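Local coordinates for DUF4276 family protein (Pyrococcus horikoshii, PDB 2P62) that is of unknown function but belongs to a Toprim-like family, so it may act on nucleic acids, at residues Y93-V98 / Y134-L139. Numbering follows the deposited sequence.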
loop_
_atom_site.group_PDB
_atom_site.type_symbol
_atom_site.label_atom_id
_atom_site.label_comp_id
_atom_site.label_asym_id
_atom_site.label_seq_id
_atom_site.Cartn_x
_atom_site.Cartn_y
_atom_site.Cartn_z
ATOM N N TYR A 93 8.805 5.778 22.264
ATOM C CA TYR A 93 9.119 6.791 21.267
ATOM C C TYR A 93 7.836 7.179 20.546
ATOM O O TYR A 93 7.070 6.320 20.133
ATOM C CB TYR A 93 10.147 6.253 20.258
ATOM C CG TYR A 93 11.492 5.964 20.875
ATOM C CD1 TYR A 93 11.715 4.774 21.573
ATOM C CD2 TYR A 93 12.514 6.918 20.853
ATOM C CE1 TYR A 93 12.906 4.545 22.245
ATOM C CE2 TYR A 93 13.723 6.694 21.529
ATOM C CZ TYR A 93 13.908 5.508 22.228
ATOM O OH TYR A 93 15.061 5.285 22.960
ATOM N N VAL A 94 7.587 8.473 20.413
ATOM C CA VAL A 94 6.393 8.925 19.713
ATOM C C VAL A 94 6.865 9.816 18.571
ATOM O O VAL A 94 7.364 10.910 18.802
ATOM C CB VAL A 94 5.460 9.698 20.663
ATOM C CG1 VAL A 94 4.179 10.100 19.927
ATOM C CG2 VAL A 94 5.111 8.826 21.866
ATOM N N VAL A 95 6.723 9.327 17.342
ATOM C CA VAL A 95 7.171 10.046 16.156
ATOM C C VAL A 95 6.033 10.607 15.330
ATOM O O VAL A 95 5.095 9.890 14.971
ATOM C CB VAL A 95 8.017 9.124 15.266
ATOM C CG1 VAL A 95 8.420 9.845 13.972
ATOM C CG2 VAL A 95 9.249 8.663 16.055
ATOM N N ARG A 96 6.135 11.892 15.019
ATOM C CA ARG A 96 5.115 12.576 14.240
ATOM C C ARG A 96 5.749 13.671 13.399
ATOM O O ARG A 96 6.730 14.288 13.811
ATOM C CB ARG A 96 4.061 13.201 15.170
ATOM C CG ARG A 96 2.934 13.892 14.404
ATOM C CD ARG A 96 1.865 14.471 15.308
ATOM N NE ARG A 96 2.294 15.711 15.959
ATOM C CZ ARG A 96 1.515 16.452 16.744
ATOM N NH1 ARG A 96 0.263 16.088 16.982
ATOM N NH2 ARG A 96 1.990 17.555 17.295
ATOM N N ASP A 97 5.202 13.907 12.211
ATOM C CA ASP A 97 5.735 14.966 11.365
ATOM C C ASP A 97 5.631 16.261 12.162
ATOM O O ASP A 97 4.731 16.425 12.988
ATOM C CB ASP A 97 4.913 15.159 10.082
ATOM C CG ASP A 97 4.966 13.971 9.147
ATOM O OD1 ASP A 97 5.999 13.259 9.113
ATOM O OD2 ASP A 97 3.971 13.772 8.409
ATOM N N VAL A 98 6.551 17.177 11.896
ATOM C CA VAL A 98 6.562 18.478 12.538
ATOM C C VAL A 98 5.322 19.274 12.106
ATOM O O VAL A 98 4.729 19.987 12.906
ATOM C CB VAL A 98 7.865 19.230 12.156
ATOM C CG1 VAL A 98 7.809 20.673 12.623
ATOM C CG2 VAL A 98 9.069 18.508 12.765
ATOM N N TYR A 134 9.349 12.885 19.286
ATOM C CA TYR A 134 10.217 13.282 18.192
ATOM C C TYR A 134 9.475 13.772 16.958
ATOM O O TYR A 134 8.554 13.119 16.474
ATOM C CB TYR A 134 11.130 12.111 17.824
ATOM C CG TYR A 134 12.151 12.425 16.762
ATOM C CD1 TYR A 134 11.881 12.189 15.413
ATOM C CD2 TYR A 134 13.386 12.984 17.101
ATOM C CE1 TYR A 134 12.818 12.500 14.426
ATOM C CE2 TYR A 134 14.328 13.302 16.121
ATOM C CZ TYR A 134 14.037 13.056 14.790
ATOM O OH TYR A 134 14.968 13.352 13.822
ATOM N N GLY A 135 9.886 14.935 16.457
ATOM C CA GLY A 135 9.269 15.498 15.270
ATOM C C GLY A 135 10.087 15.140 14.042
ATOM O O GLY A 135 11.280 15.431 13.995
ATOM N N MET A 136 9.455 14.505 13.055
ATOM C CA MET A 136 10.140 14.102 11.830
ATOM C C MET A 136 10.121 15.198 10.766
ATOM O O MET A 136 9.136 15.915 10.602
ATOM C CB MET A 136 9.490 12.836 11.262
ATOM C CG MET A 136 10.122 12.301 9.970
ATOM S SD MET A 136 11.777 11.593 10.189
ATOM C CE MET A 136 11.360 10.274 11.289
ATOM N N GLY A 137 11.224 15.328 10.044
ATOM C CA GLY A 137 11.290 16.331 9.002
ATOM C C GLY A 137 11.866 17.665 9.433
ATOM O O GLY A 137 11.543 18.690 8.837
ATOM N N ASN A 138 12.712 17.678 10.456
ATOM C CA ASN A 138 13.298 18.941 10.894
ATOM C C ASN A 138 14.557 19.267 10.098
ATOM O O ASN A 138 15.677 19.024 10.550
ATOM C CB ASN A 138 13.628 18.911 12.389
ATOM C CG ASN A 138 12.723 19.824 13.199
ATOM O OD1 ASN A 138 12.491 20.978 12.821
ATOM N ND2 ASN A 138 12.213 19.322 14.323
ATOM N N LEU A 139 14.364 19.805 8.901
ATOM C CA LEU A 139 15.478 20.178 8.034
ATOM C C LEU A 139 14.989 21.166 6.995
ATOM O O LEU A 139 13.824 21.555 7.006
ATOM C CB LEU A 139 16.098 18.937 7.351
ATOM C CG LEU A 139 15.364 17.987 6.377
ATOM C CD1 LEU A 139 14.026 17.563 6.971
ATOM C CD2 LEU A 139 15.157 18.647 5.029
#
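V94-D97 and Y134-M136 pair at the C-terminal ends of the parallel strands 89-97 and 129-136, whose segment axes come within 4.4 Å and are inclined at 33°. Four backbone hydrogen bonds join them. Y134 N donates to V94 O at 2.8 Å, and R96 then uses both of its peptide groups, its N reaching Y134 O at 3.1 Å and its O receiving M136 N at 2.8 Å. The last of these is the most displaced, the donor lying 40° out of the carbonyl plane, while V98 N lies in the plane of the M136 carbonyl, 3.2 Å from its O, carrying the pairing just beyond the strand end.

V95, Y134, D97 and M136 share one face. With CG anti to the backbone N and two bends further out, M136 brings its methyl CE to V95 CG1 at 4.0 Å. The same valine methyl lies at the edge of the Y134 ring, near its plane. D97 OD1 passes M136 CB but is hydrogen-bonded to L152 N, at the start of helix 152-162, whose side chains also meet M136. Y134 OH is hydrogen-bonded to N231 O. On the face of R96, the guanidinium group makes a cation-pi contact with W107. V98 turns CG2 over the backbone of G135, 3.7 Å from its C, and against N138 ND2 at 3.6 Å, the two side chains crossing at about a right angle. G137, just past the end of the strand, has a positive phi, which favours glycine there.

The strands are thus held by hydrogen bonds between peptide groups, with a thin apolar seam of V95 and M136 on one face, whereas the polar ends of D97, Y134 and R96 tie these two inner strands of the mixed sheet to surrounding helices and loops.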